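Long-range contact in muscarinic toxin-like protein 3 homolog (Ophiophagus hannah, PDB 3HH7), which is a homodimeric three-finger neurotoxin of king cobra venom that inhibits nicotinic acetylcholine receptors and probably acts at postsynaptic membranes: residues 12-26 with 53-65. Sequence-based numbering, arbitrary orientation.
Sequences ETTEICPDSGYFCYK and KYVYCCRRDKCNQ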
loop_
_atom_site.group_PDB
_atom_site.type_symbol
_atom_site.label_atom_id
_atom_site.label_comp_id
_atom_site.label_asym_id
_atom_site.label_seq_id
_atom_site.Cartn_x
_atom_site.Cartn_y
_atom_site.Cartn_z
ATOM N N GLU A 12 14.018 -4.124 14.704
ATOM C CA GLU A 12 14.051 -3.111 13.646
ATOM C C GLU A 12 15.435 -2.944 13.037
ATOM O O GLU A 12 16.438 -2.843 13.761
ATOM C CB GLU A 12 13.642 -1.751 14.199
ATOM C CG GLU A 12 12.175 -1.510 14.444
ATOM C CD GLU A 12 11.934 -0.042 14.806
ATOM O OE1 GLU A 12 12.926 0.676 15.048
ATOM O OE2 GLU A 12 10.770 0.393 14.836
ATOM N N THR A 13 15.485 -2.899 11.714
ATOM C CA THR A 13 16.689 -2.517 10.987
ATOM C C THR A 13 16.297 -1.607 9.839
ATOM O O THR A 13 15.142 -1.616 9.401
ATOM C CB THR A 13 17.476 -3.735 10.448
ATOM O OG1 THR A 13 16.655 -4.487 9.548
ATOM C CG2 THR A 13 17.910 -4.640 11.605
ATOM N N THR A 14 17.251 -0.802 9.374
ATOM C CA THR A 14 16.989 0.060 8.229
ATOM C C THR A 14 18.038 -0.097 7.144
ATOM O O THR A 14 19.135 -0.641 7.361
ATOM C CB THR A 14 16.870 1.543 8.619
ATOM O OG1 THR A 14 18.085 1.968 9.241
ATOM C CG2 THR A 14 15.708 1.773 9.568
ATOM N N GLU A 15 17.677 0.365 5.959
ATOM C CA GLU A 15 18.612 0.431 4.860
ATOM C C GLU A 15 18.403 1.739 4.134
ATOM O O GLU A 15 17.293 2.292 4.122
ATOM C CB GLU A 15 18.435 -0.745 3.906
ATOM C CG GLU A 15 17.106 -0.768 3.191
ATOM C CD GLU A 15 16.924 -1.986 2.298
ATOM O OE1 GLU A 15 17.908 -2.729 2.075
ATOM O OE2 GLU A 15 15.787 -2.196 1.830
ATOM N N ILE A 16 19.481 2.238 3.543
ATOM C CA ILE A 16 19.421 3.425 2.726
ATOM C C ILE A 16 19.248 2.962 1.283
ATOM O O ILE A 16 20.036 2.167 0.777
ATOM C CB ILE A 16 20.702 4.288 2.896
ATOM C CG1 ILE A 16 20.876 4.671 4.380
ATOM C CG2 ILE A 16 20.651 5.485 1.945
ATOM C CD1 ILE A 16 22.150 5.470 4.730
ATOM N N CYS A 17 18.206 3.453 0.618
ATOM C CA CYS A 17 17.915 3.022 -0.750
ATOM C C CYS A 17 18.964 3.549 -1.741
ATOM O O CYS A 17 19.535 4.617 -1.507
ATOM C CB CYS A 17 16.516 3.456 -1.164
ATOM S SG CYS A 17 15.194 3.012 0.013
ATOM N N PRO A 18 19.237 2.784 -2.822
ATOM C CA PRO A 18 20.303 3.106 -3.792
ATOM C C PRO A 18 20.117 4.364 -4.644
ATOM O O PRO A 18 21.060 5.156 -4.786
ATOM C CB PRO A 18 20.328 1.870 -4.712
ATOM C CG PRO A 18 19.656 0.791 -3.949
ATOM C CD PRO A 18 18.588 1.505 -3.164
ATOM N N ASP A 19 18.934 4.531 -5.225
ATOM C CA ASP A 19 18.719 5.523 -6.281
ATOM C C ASP A 19 17.497 6.372 -5.943
ATOM O O ASP A 19 16.732 6.030 -5.039
ATOM C CB ASP A 19 18.516 4.808 -7.625
ATOM C CG ASP A 19 19.167 5.528 -8.791
ATOM O OD1 ASP A 19 20.361 5.900 -8.685
ATOM O OD2 ASP A 19 18.488 5.694 -9.831
ATOM N N SER A 20 17.302 7.454 -6.687
ATOM C CA SER A 20 16.258 8.433 -6.378
ATOM C C SER A 20 14.844 7.914 -6.635
ATOM O O SER A 20 13.880 8.362 -5.999
ATOM C CB SER A 20 16.507 9.766 -7.103
ATOM O OG SER A 20 17.291 9.606 -8.277
ATOM N N GLY A 21 14.730 6.957 -7.551
ATOM C CA GLY A 21 13.447 6.351 -7.882
ATOM C C GLY A 21 13.067 5.259 -6.905
ATOM O O GLY A 21 12.423 4.278 -7.292
ATOM N N TYR A 22 13.458 5.437 -5.640
ATOM C CA TYR A 22 13.166 4.465 -4.587
ATOM C C TYR A 22 12.284 4.993 -3.487
ATOM O O TYR A 22 12.404 6.131 -3.036
ATOM C CB TYR A 22 14.452 3.942 -3.952
ATOM C CG TYR A 22 15.143 2.895 -4.769
ATOM C CD1 TYR A 22 14.993 1.541 -4.475
ATOM C CD2 TYR A 22 15.947 3.253 -5.847
ATOM C CE1 TYR A 22 15.626 0.572 -5.227
ATOM C CE2 TYR A 22 16.587 2.290 -6.609
ATOM C CZ TYR A 22 16.427 0.958 -6.296
ATOM O OH TYR A 22 17.064 0.014 -7.054
ATOM N N PHE A 23 11.407 4.112 -3.032
ATOM C CA PHE A 23 10.544 4.379 -1.896
ATOM C C PHE A 23 10.516 3.132 -1.021
ATOM O O PHE A 23 11.254 2.171 -1.277
ATOM C CB PHE A 23 9.147 4.791 -2.370
ATOM C CG PHE A 23 8.583 3.919 -3.476
ATOM C CD1 PHE A 23 8.830 4.219 -4.818
ATOM C CD2 PHE A 23 7.762 2.834 -3.177
ATOM C CE1 PHE A 23 8.287 3.449 -5.834
ATOM C CE2 PHE A 23 7.223 2.055 -4.198
ATOM C CZ PHE A 23 7.487 2.363 -5.528
ATOM N N CYS A 24 9.698 3.163 0.022
ATOM C CA CYS A 24 9.624 2.044 0.965
ATOM C C CYS A 24 8.376 1.210 0.752
ATOM O O CYS A 24 7.336 1.708 0.275
ATOM C CB CYS A 24 9.600 2.563 2.402
ATOM S SG CYS A 24 10.926 3.713 2.810
ATOM N N TYR A 25 8.457 -0.055 1.147
ATOM C CA TYR A 25 7.251 -0.873 1.202
ATOM C C TYR A 25 7.184 -1.724 2.460
ATOM O O TYR A 25 8.205 -2.034 3.105
ATOM C CB TYR A 25 7.117 -1.772 -0.033
ATOM C CG TYR A 25 8.064 -2.954 -0.026
ATOM C CD1 TYR A 25 7.628 -4.206 0.396
ATOM C CD2 TYR A 25 9.391 -2.807 -0.423
ATOM C CE1 TYR A 25 8.496 -5.298 0.415
ATOM C CE2 TYR A 25 10.276 -3.875 -0.409
ATOM C CZ TYR A 25 9.828 -5.117 0.009
ATOM O OH TYR A 25 10.734 -6.162 0.020
ATOM N N LYS A 26 5.959 -2.109 2.770
ATOM C CA LYS A 26 5.648 -3.096 3.787
ATOM C C LYS A 26 4.592 -4.023 3.189
ATOM O O LYS A 26 3.565 -3.570 2.704
ATOM C CB LYS A 26 5.122 -2.429 5.063
ATOM C CG LYS A 26 4.867 -3.376 6.202
ATOM C CD LYS A 26 4.339 -2.611 7.387
ATOM C CE LYS A 26 4.328 -3.470 8.622
ATOM N NZ LYS A 26 3.614 -2.737 9.727
ATOM N N LYS A 53 -2.290 -9.934 2.794
ATOM C CA LYS A 53 -3.220 -9.161 3.632
ATOM C C LYS A 53 -3.216 -7.702 3.170
ATOM O O LYS A 53 -4.271 -7.104 2.923
ATOM C CB LYS A 53 -2.848 -9.261 5.114
ATOM C CG LYS A 53 -3.134 -10.635 5.746
ATOM C CD LYS A 53 -3.552 -10.467 7.214
ATOM C CE LYS A 53 -3.246 -11.680 8.114
ATOM N NZ LYS A 53 -1.906 -11.616 8.839
ATOM N N TYR A 54 -2.022 -7.127 3.047
ATOM C CA TYR A 54 -1.896 -5.774 2.523
ATOM C C TYR A 54 -0.517 -5.531 1.964
ATOM O O TYR A 54 0.433 -6.264 2.266
ATOM C CB TYR A 54 -2.251 -4.709 3.603
ATOM C CG TYR A 54 -1.283 -4.640 4.761
ATOM C CD1 TYR A 54 -0.055 -3.997 4.633
ATOM C CD2 TYR A 54 -1.609 -5.202 5.988
ATOM C CE1 TYR A 54 0.857 -3.934 5.696
ATOM C CE2 TYR A 54 -0.725 -5.132 7.066
ATOM C CZ TYR A 54 0.501 -4.496 6.909
ATOM O OH TYR A 54 1.392 -4.456 7.963
ATOM N N VAL A 55 -0.442 -4.507 1.114
ATOM C CA VAL A 55 0.808 -3.931 0.665
ATOM C C VAL A 55 0.694 -2.422 0.904
ATOM O O VAL A 55 -0.341 -1.808 0.605
ATOM C CB VAL A 55 1.064 -4.177 -0.846
ATOM C CG1 VAL A 55 2.261 -3.355 -1.331
ATOM C CG2 VAL A 55 1.370 -5.642 -1.105
ATOM N N TYR A 56 1.753 -1.836 1.451
ATOM C CA TYR A 56 1.805 -0.408 1.689
ATOM C C TYR A 56 3.098 0.137 1.135
ATOM O O TYR A 56 4.177 -0.392 1.451
ATOM C CB TYR A 56 1.718 -0.127 3.197
ATOM C CG TYR A 56 1.760 1.341 3.568
ATOM C CD1 TYR A 56 0.841 2.250 3.039
ATOM C CD2 TYR A 56 2.705 1.804 4.464
ATOM C CE1 TYR A 56 0.876 3.609 3.391
ATOM C CE2 TYR A 56 2.754 3.141 4.825
ATOM C CZ TYR A 56 1.834 4.032 4.301
ATOM O OH TYR A 56 1.911 5.361 4.687
ATOM N N CYS A 57 2.994 1.168 0.297
ATOM C CA CYS A 57 4.140 1.787 -0.362
ATOM C C CYS A 57 4.119 3.262 -0.032
ATOM O O CYS A 57 3.096 3.903 -0.190
ATOM C CB CYS A 57 4.096 1.577 -1.886
ATOM S SG CYS A 57 4.233 -0.164 -2.313
ATOM N N CYS A 58 5.247 3.784 0.436
ATOM C CA CYS A 58 5.289 5.129 0.978
ATOM C C CYS A 58 6.677 5.728 0.788
ATOM O O CYS A 58 7.670 5.000 0.641
ATOM C CB CYS A 58 4.866 5.094 2.449
ATOM S SG CYS A 58 5.901 4.042 3.492
ATOM N N ARG A 59 6.739 7.063 0.779
ATOM C CA ARG A 59 7.981 7.770 0.444
ATOM C C ARG A 59 8.804 8.321 1.616
ATOM O O ARG A 59 10.018 8.455 1.491
ATOM C CB ARG A 59 7.699 8.912 -0.538
ATOM C CG ARG A 59 7.239 8.443 -1.883
ATOM C CD ARG A 59 7.423 9.525 -2.911
ATOM N NE ARG A 59 6.955 9.047 -4.202
ATOM C CZ ARG A 59 7.695 8.351 -5.059
ATOM N NH1 ARG A 59 8.956 8.051 -4.776
ATOM N NH2 ARG A 59 7.163 7.948 -6.209
ATOM N N ARG A 60 8.165 8.644 2.732
ATOM C CA ARG A 60 8.900 9.334 3.802
ATOM C C ARG A 60 9.854 8.370 4.520
ATOM O O ARG A 60 9.585 7.172 4.607
ATOM C CB ARG A 60 7.928 9.987 4.780
ATOM C CG ARG A 60 6.988 11.005 4.119
ATOM C CD ARG A 60 7.707 12.265 3.618
ATOM N NE ARG A 60 8.346 12.979 4.720
ATOM C CZ ARG A 60 7.704 13.823 5.527
ATOM N NH1 ARG A 60 6.407 14.065 5.356
ATOM N NH2 ARG A 60 8.357 14.402 6.527
ATOM N N ASP A 61 10.980 8.883 5.013
ATOM C CA ASP A 61 11.906 8.050 5.765
ATOM C C ASP A 61 11.204 7.357 6.922
ATOM O O ASP A 61 10.446 7.989 7.657
ATOM C CB ASP A 61 13.067 8.885 6.300
ATOM C CG ASP A 61 14.149 9.112 5.265
ATOM O OD1 ASP A 61 13.918 8.838 4.067
ATOM O OD2 ASP A 61 15.222 9.586 5.666
ATOM N N LYS A 62 11.443 6.047 7.054
ATOM C CA LYS A 62 10.858 5.243 8.130
ATOM C C LYS A 62 9.335 5.207 8.096
ATOM O O LYS A 62 8.683 5.013 9.112
ATOM C CB LYS A 62 11.378 5.704 9.504
ATOM C CG LYS A 62 12.839 5.361 9.708
ATOM C CD LYS A 62 13.292 5.738 11.112
ATOM C CE LYS A 62 14.610 5.059 11.444
ATOM N NZ LYS A 62 14.415 3.622 11.768
ATOM N N CYS A 63 8.758 5.379 6.910
ATOM C CA CYS A 63 7.303 5.406 6.791
ATOM C C CYS A 63 6.663 4.010 6.861
ATOM O O CYS A 63 5.441 3.871 7.060
ATOM C CB CYS A 63 6.884 6.114 5.496
ATOM S SG CYS A 63 7.440 5.298 3.961
ATOM N N ASN A 64 7.493 2.983 6.662
ATOM C CA ASN A 64 7.017 1.600 6.506
ATOM C C ASN A 64 7.218 0.699 7.738
ATOM O O ASN A 64 7.482 -0.496 7.600
ATOM C CB ASN A 64 7.701 0.959 5.286
ATOM C CG ASN A 64 9.201 0.759 5.488
ATOM O OD1 ASN A 64 9.858 1.531 6.198
ATOM N ND2 ASN A 64 9.751 -0.284 4.859
ATOM N N GLN A 65 7.076 1.268 8.938
ATOM C CA GLN A 65 7.166 0.471 10.164
ATOM C C GLN A 65 6.072 -0.579 10.195
ATOM O O GLN A 65 6.385 -1.726 10.529
ATOM C CB GLN A 65 7.089 1.343 11.411
ATOM C CG GLN A 65 7.529 0.591 12.649
ATOM C CD GLN A 65 7.302 1.384 13.899
ATOM O OE1 GLN A 65 6.168 1.690 14.252
ATOM N NE2 GLN A 65 8.384 1.726 14.580
ATOM O OXT GLN A 65 4.907 -0.264 9.902
HETATM O O HOH W 1 10.999 7.924 -1.175
#
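In the disulfide-rich core of the three-finger fold, strands 23-26 and 54-58 run side by side, antiparallel, in the three-stranded sheet, Cys24, Tyr25 and Lys26 facing Cys58, Cys57 and Tyr56. Cys24 and Cys58 form a hydrogen-bonded pair, Cys24 N reaching Cys58 O at 2.8 Å; Lys26 and Tyr56 repeat the pattern, with the non-hydrogen-bonded pair Tyr25-Cys57 between them. Beyond Cys58 the chain turns back through a type II beta turn, Arg60 to Cys63, within the loop closed by the Cys58-Cys63 disulfide. Cys63 SG packs 3.8 Å from Cys24 CB, close to the Cys3-Cys24 bridge. Buried Asn64 then ties the C-terminal tail to the sheet: its ND2 gives Tyr25 O a nearly straight bond (2.9 Å, 175°); the oxygen lies in the amide plane of Asn64, but the nitrogen stands above the Tyr25 carbonyl plane, while OD1 accepts from Tyr4 N. On the face bearing Tyr25 and Cys57, the Phe23 ring lies with CE2 3.9 Å from Cys57 CB and the sulfur at its edge; Leu48 of the second subunit also packs on this ring. The strand 54-58 pairs with its counterpart in that subunit, continuing the sheet through the dimer. Gln65 NE2 binds Glu12 OE2 at 2.7 Å, linking the tail to the first finger. Fully extended, with CG anti to the backbone N (chi1 -176°), Lys26 passes Tyr54 OH and ends in a salt bridge from NZ to the terminal Gln65 OXT at 2.8 Å.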